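Local coordinates for protein pectate lyase (Bacillus, PDB 3VMV) that probably cleaves polygalacturonate (pectate) as a secreted pectate lyase of polysaccharide lyase family 1 built on a parallel beta-helix, at residues A[165-169]-A[170-174]; A[194-198]-A[199-203]. All blocks are in the same frame, centred on the assembly; numbering follows the deposited sequence.

Contact 1 (A[165-169]-A[170-174]); sequences ITVSW and NKFEN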
loop_
_atom_site.group_PDB
_atom_site.type_symbol
_atom_site.label_atom_id
_atom_site.label_comp_id
_atom_site.label_asym_id
_atom_site.label_seq_id
_atom_site.Cartn_x
_atom_site.Cartn_y
_atom_site.Cartn_z
ATOM N N ILE A 165 1.657 -9.201 2.668
ATOM C CA ILE A 165 0.806 -8.170 2.081
ATOM C C ILE A 165 1.254 -7.967 0.641
ATOM O O ILE A 165 2.470 -7.904 0.393
ATOM C CB ILE A 165 0.967 -6.872 2.857
ATOM C CG1 ILE A 165 0.769 -7.155 4.352
ATOM C CG2 ILE A 165 0.001 -5.788 2.308
ATOM C CD1 ILE A 165 0.915 -5.984 5.248
ATOM N N THR A 166 0.298 -7.914 -0.294
ATOM C CA THR A 166 0.615 -7.594 -1.691
ATOM C C THR A 166 -0.165 -6.382 -2.125
ATOM O O THR A 166 -1.380 -6.343 -1.945
ATOM C CB THR A 166 0.298 -8.762 -2.604
ATOM O OG1 THR A 166 1.221 -9.826 -2.353
ATOM C CG2 THR A 166 0.457 -8.371 -4.084
ATOM N N VAL A 167 0.546 -5.423 -2.700
ATOM C CA VAL A 167 -0.000 -4.175 -3.187
ATOM C C VAL A 167 0.286 -4.186 -4.689
ATOM O O VAL A 167 1.452 -4.063 -5.102
ATOM C CB VAL A 167 0.752 -3.031 -2.530
ATOM C CG1 VAL A 167 0.311 -1.649 -3.063
ATOM C CG2 VAL A 167 0.536 -3.110 -0.998
ATOM N N SER A 168 -0.764 -4.349 -5.468
ATOM C CA SER A 168 -0.605 -4.584 -6.905
ATOM C C SER A 168 -1.555 -3.770 -7.751
ATOM O O SER A 168 -2.715 -3.575 -7.411
ATOM C CB SER A 168 -0.783 -6.086 -7.184
ATOM O OG SER A 168 -2.056 -6.560 -6.777
ATOM N N TRP A 169 -1.070 -3.345 -8.918
ATOM C CA TRP A 169 -1.949 -2.744 -9.937
ATOM C C TRP A 169 -2.681 -1.478 -9.496
ATOM O O TRP A 169 -3.726 -1.167 -10.032
ATOM C CB TRP A 169 -2.968 -3.772 -10.496
ATOM C CG TRP A 169 -2.246 -4.913 -11.212
ATOM C CD1 TRP A 169 -2.063 -6.201 -10.749
ATOM C CD2 TRP A 169 -1.680 -4.864 -12.539
ATOM N NE1 TRP A 169 -1.416 -6.949 -11.729
ATOM C CE2 TRP A 169 -1.154 -6.153 -12.813
ATOM C CE3 TRP A 169 -1.556 -3.854 -13.507
ATOM C CZ2 TRP A 169 -0.508 -6.467 -14.035
ATOM C CZ3 TRP A 169 -0.929 -4.175 -14.733
ATOM C CH2 TRP A 169 -0.415 -5.480 -14.961
ATOM N N ASN A 170 -2.130 -0.756 -8.519
ATOM C CA ASN A 170 -2.798 0.446 -8.046
ATOM C C ASN A 170 -2.186 1.673 -8.645
ATOM O O ASN A 170 -1.051 1.635 -9.136
ATOM C CB ASN A 170 -2.635 0.577 -6.519
ATOM C CG ASN A 170 -3.140 -0.644 -5.761
ATOM O OD1 ASN A 170 -4.350 -0.830 -5.622
ATOM N ND2 ASN A 170 -2.209 -1.440 -5.193
ATOM N N LYS A 171 -2.904 2.784 -8.590
ATOM C CA LYS A 171 -2.274 4.085 -8.897
ATOM C C LYS A 171 -2.163 4.852 -7.588
ATOM O O LYS A 171 -3.110 4.877 -6.807
ATOM C CB LYS A 171 -3.121 4.888 -9.861
ATOM C CG LYS A 171 -3.287 4.200 -11.235
ATOM C CD LYS A 171 -4.035 5.145 -12.196
ATOM C CE LYS A 171 -4.099 4.529 -13.607
ATOM N NZ LYS A 171 -4.751 5.500 -14.550
ATOM N N PHE A 172 -0.970 5.403 -7.332
ATOM C CA PHE A 172 -0.719 6.298 -6.194
ATOM C C PHE A 172 -0.263 7.608 -6.843
ATOM O O PHE A 172 0.773 7.640 -7.516
ATOM C CB PHE A 172 0.473 5.782 -5.372
ATOM C CG PHE A 172 0.221 4.514 -4.603
ATOM C CD1 PHE A 172 -0.077 4.580 -3.235
ATOM C CD2 PHE A 172 0.275 3.261 -5.226
ATOM C CE1 PHE A 172 -0.289 3.440 -2.476
ATOM C CE2 PHE A 172 0.071 2.110 -4.480
ATOM C CZ PHE A 172 -0.240 2.197 -3.090
ATOM N N GLU A 173 -0.995 8.705 -6.658
ATOM C CA GLU A 173 -0.680 9.915 -7.375
ATOM C C GLU A 173 -0.939 11.116 -6.509
ATOM O O GLU A 173 -1.765 11.085 -5.604
ATOM C CB GLU A 173 -1.560 10.043 -8.614
ATOM C CG GLU A 173 -1.487 8.845 -9.566
ATOM C CD GLU A 173 -2.109 9.137 -10.940
ATOM O OE1 GLU A 173 -3.107 8.473 -11.302
ATOM O OE2 GLU A 173 -1.594 10.019 -11.683
ATOM N N ASN A 174 -0.234 12.188 -6.830
ATOM C CA ASN A 174 -0.556 13.521 -6.304
ATOM C C ASN A 174 -0.610 13.539 -4.801
ATOM O O ASN A 174 -1.680 13.790 -4.209
ATOM C CB ASN A 174 -1.880 14.046 -6.902
ATOM C CG ASN A 174 -1.900 13.963 -8.425
ATOM O OD1 ASN A 174 -0.888 14.136 -9.077
ATOM N ND2 ASN A 174 -3.085 13.729 -8.989
#
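At the edge of the Phe172 ring, near its plane, Val167 CG1 sits 3.9 Å from CZ, and the two side chains cross at about a right angle. A second flat group, the Asn170 amide, has its ND2 3.3 Å from that same Val167 CG1, and a third, the Trp169 indole, stacks on the His198 ring. All of this belongs to one tight bend between two strands of the parallel beta-helix, where Asn170 is a member of the internal asparagine stack known from pectate lyases. Val167 reaches both groups because CG1 stands anti to its backbone N (chi1 176°). Trp169 makes the bend in a left-handed backbone conformation (phi 60°, psi 25°), and its CB leaves the chain away from 170-174. Although Asn170 ND2 lies 3.1 Å from Ser168 O, the angle is too poor for a hydrogen bond; the buried amide is satisfied on the preceding coil, ND2 by Ile134 O and OD1 by Asn137 N. Were Asn170 cut back to an alanine, Ile134 O and Asn137 N would probably lose their side-chain partners and a gap would open beside Val167 CG1. On the other side of the chain, Ser168 OG hydrogen-bonds to Asp135 OD1 and Trp133 NE1.

Contact 2 (A[194-198]-A[199-203]); sequences ITYHH and NYFNN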
loop_
_atom_site.group_PDB
_atom_site.type_symbol
_atom_site.label_atom_id
_atom_site.label_comp_id
_atom_site.label_asym_id
_atom_site.label_seq_id
_atom_site.Cartn_x
_atom_site.Cartn_y
_atom_site.Cartn_z
ATOM N N ILE A 194 6.323 -7.840 2.388
ATOM C CA ILE A 194 5.440 -7.009 1.539
ATOM C C ILE A 194 5.924 -7.057 0.082
ATOM O O ILE A 194 7.106 -6.856 -0.173
ATOM C CB ILE A 194 5.524 -5.532 1.983
ATOM C CG1 ILE A 194 5.627 -5.401 3.514
ATOM C CG2 ILE A 194 4.408 -4.666 1.365
ATOM C CD1 ILE A 194 4.345 -5.863 4.263
ATOM N N THR A 195 4.998 -7.252 -0.851
ATOM C CA THR A 195 5.284 -7.179 -2.285
ATOM C C THR A 195 4.544 -5.984 -2.861
ATOM O O THR A 195 3.331 -5.836 -2.629
ATOM C CB THR A 195 4.705 -8.443 -2.958
ATOM O OG1 THR A 195 5.338 -9.598 -2.408
ATOM C CG2 THR A 195 4.915 -8.415 -4.493
ATOM N N TYR A 196 5.229 -5.213 -3.699
ATOM C CA TYR A 196 4.591 -4.193 -4.512
ATOM C C TYR A 196 4.889 -4.509 -5.968
ATOM O O TYR A 196 6.053 -4.584 -6.348
ATOM C CB TYR A 196 5.174 -2.814 -4.217
ATOM C CG TYR A 196 5.027 -2.317 -2.804
ATOM C CD1 TYR A 196 3.996 -1.471 -2.448
ATOM C CD2 TYR A 196 5.938 -2.676 -1.824
ATOM C CE1 TYR A 196 3.890 -1.007 -1.125
ATOM C CE2 TYR A 196 5.818 -2.206 -0.500
ATOM C CZ TYR A 196 4.787 -1.363 -0.192
ATOM O OH TYR A 196 4.687 -0.927 1.130
ATOM N N HIS A 197 3.858 -4.668 -6.785
ATOM C CA HIS A 197 4.106 -4.880 -8.209
ATOM C C HIS A 197 3.056 -4.262 -9.086
ATOM O O HIS A 197 1.877 -4.157 -8.737
ATOM C CB HIS A 197 4.317 -6.404 -8.521
ATOM C CG HIS A 197 3.067 -7.220 -8.527
ATOM N ND1 HIS A 197 2.316 -7.423 -9.671
ATOM C CD2 HIS A 197 2.430 -7.894 -7.536
ATOM C CE1 HIS A 197 1.276 -8.194 -9.373
ATOM N NE2 HIS A 197 1.321 -8.485 -8.082
ATOM N N HIS A 198 3.501 -3.801 -10.254
ATOM C CA HIS A 198 2.601 -3.219 -11.256
ATOM C C HIS A 198 1.810 -2.028 -10.777
ATOM O O HIS A 198 0.711 -1.795 -11.234
ATOM C CB HIS A 198 1.705 -4.295 -11.880
ATOM C CG HIS A 198 2.460 -5.259 -12.738
ATOM N ND1 HIS A 198 2.978 -6.446 -12.254
ATOM C CD2 HIS A 198 2.855 -5.168 -14.029
ATOM C CE1 HIS A 198 3.606 -7.073 -13.238
ATOM N NE2 HIS A 198 3.535 -6.325 -14.326
ATOM N N ASN A 199 2.385 -1.262 -9.862
ATOM C CA ASN A 199 1.743 -0.002 -9.484
ATOM C C ASN A 199 2.302 1.157 -10.284
ATOM O O ASN A 199 3.454 1.122 -10.749
ATOM C CB ASN A 199 1.988 0.307 -7.993
ATOM C CG ASN A 199 1.480 -0.797 -7.073
ATOM O OD1 ASN A 199 0.282 -0.942 -6.846
ATOM N ND2 ASN A 199 2.418 -1.634 -6.564
ATOM N N TYR A 200 1.506 2.213 -10.351
ATOM C CA TYR A 200 1.930 3.491 -10.891
ATOM C C TYR A 200 2.118 4.442 -9.716
ATOM O O TYR A 200 1.160 4.649 -8.935
ATOM C CB TYR A 200 0.790 4.021 -11.740
ATOM C CG TYR A 200 1.032 5.271 -12.549
ATOM C CD1 TYR A 200 2.201 5.452 -13.300
ATOM C CD2 TYR A 200 0.055 6.262 -12.623
ATOM C CE1 TYR A 200 2.376 6.584 -14.080
ATOM C CE2 TYR A 200 0.252 7.389 -13.399
ATOM C CZ TYR A 200 1.377 7.530 -14.133
ATOM O OH TYR A 200 1.585 8.651 -14.940
ATOM N N PHE A 201 3.338 4.960 -9.567
ATOM C CA PHE A 201 3.677 5.913 -8.497
ATOM C C PHE A 201 4.001 7.227 -9.173
ATOM O O PHE A 201 5.074 7.367 -9.742
ATOM C CB PHE A 201 4.903 5.403 -7.738
ATOM C CG PHE A 201 4.702 4.055 -7.043
ATOM C CD1 PHE A 201 3.761 3.887 -6.020
ATOM C CD2 PHE A 201 5.511 2.970 -7.361
ATOM C CE1 PHE A 201 3.630 2.644 -5.376
ATOM C CE2 PHE A 201 5.433 1.751 -6.693
ATOM C CZ PHE A 201 4.461 1.570 -5.704
ATOM N N ASN A 202 3.113 8.219 -9.136
ATOM C CA ASN A 202 3.272 9.381 -10.011
ATOM C C ASN A 202 2.975 10.702 -9.274
ATOM O O ASN A 202 1.953 10.833 -8.613
ATOM C CB ASN A 202 2.303 9.223 -11.197
ATOM C CG ASN A 202 2.274 10.435 -12.075
ATOM O OD1 ASN A 202 3.304 10.839 -12.613
ATOM N ND2 ASN A 202 1.089 10.997 -12.265
ATOM N N ASN A 203 3.856 11.678 -9.453
ATOM C CA ASN A 203 3.673 13.017 -8.857
ATOM C C ASN A 203 3.545 12.943 -7.330
ATOM O O ASN A 203 2.515 13.330 -6.732
ATOM C CB ASN A 203 2.531 13.795 -9.488
ATOM C CG ASN A 203 2.517 15.233 -9.030
ATOM O OD1 ASN A 203 3.563 15.888 -8.977
ATOM N ND2 ASN A 203 1.337 15.743 -8.731
#
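Tyr196 and Asn199 meet where the backbone bends: the amide ND2 of Asn199 lies 3.8 Å from Tyr196 CB, at the edge of the tyrosine ring. Phe201 approaches the same ring more loosely, its CZ 4.5 Å from Tyr196 CD1, and CD1 stands at the edge of the phenylalanine ring, near its plane. One face of Phe201 is taken by Asn199 CB, which rides 3.6 Å above the plane and is displaced toward the rim. With CG anti to its carbonyl carbon (chi1 -58°), Asn199 carries its amide back past the bend, bringing ND2 within 3.4 Å of His197 O, though at an angle too poor for a hydrogen bond.

The bend is the short turn, with one left-handed residue, that joins two strands within a coil of the pectate lyase parallel beta-helix. His198 is that residue, and Asn199 after it is a rung of the buried asparagine stack. Its amide is gripped at both ends by the preceding coil: OD1 takes the backbone N of Asn170, and ND2 gives to Val167 O. Asn221 treats this turn likewise, its OD1 accepting from Asn199 N and its ND2 bonding to Tyr196 O.

On the outer side of the bend, His197 ND1 and His198 ND1 are hydrogen-bonded at 2.8 Å and nearly straight (176°), each nitrogen lying in the plane of the other ring. This bond helps set how the two imidazoles are turned. His198 is steadied further by Gln307 OE1, hydrogen-bonded to its NE2, while Met179 and Met218 pack against both Tyr196 and Phe201 in the core.

In the fold
Coming from the N terminus, the chain first runs through contact 1 and later through contact 2. Each is a single unbroken ten-residue stretch, so neither closes a long loop, and they stand in series without nesting or crossing. After the corner at Asn174 the chain passes along strand 177-181 and returns as strand 192-197, placing contact 2 one coil further along the beta-helix, with centres about 5 Å apart. Strands 165-175 and 192-197 then run parallel as neighbours, as do 165-175 and 200-202. Beyond the bends, Phe172 N lies 2.8 Å from Tyr200 O, a probable hydrogen bond, and at the corners Asn174 OD1 meets Asn203 ND2, again at 2.8 Å.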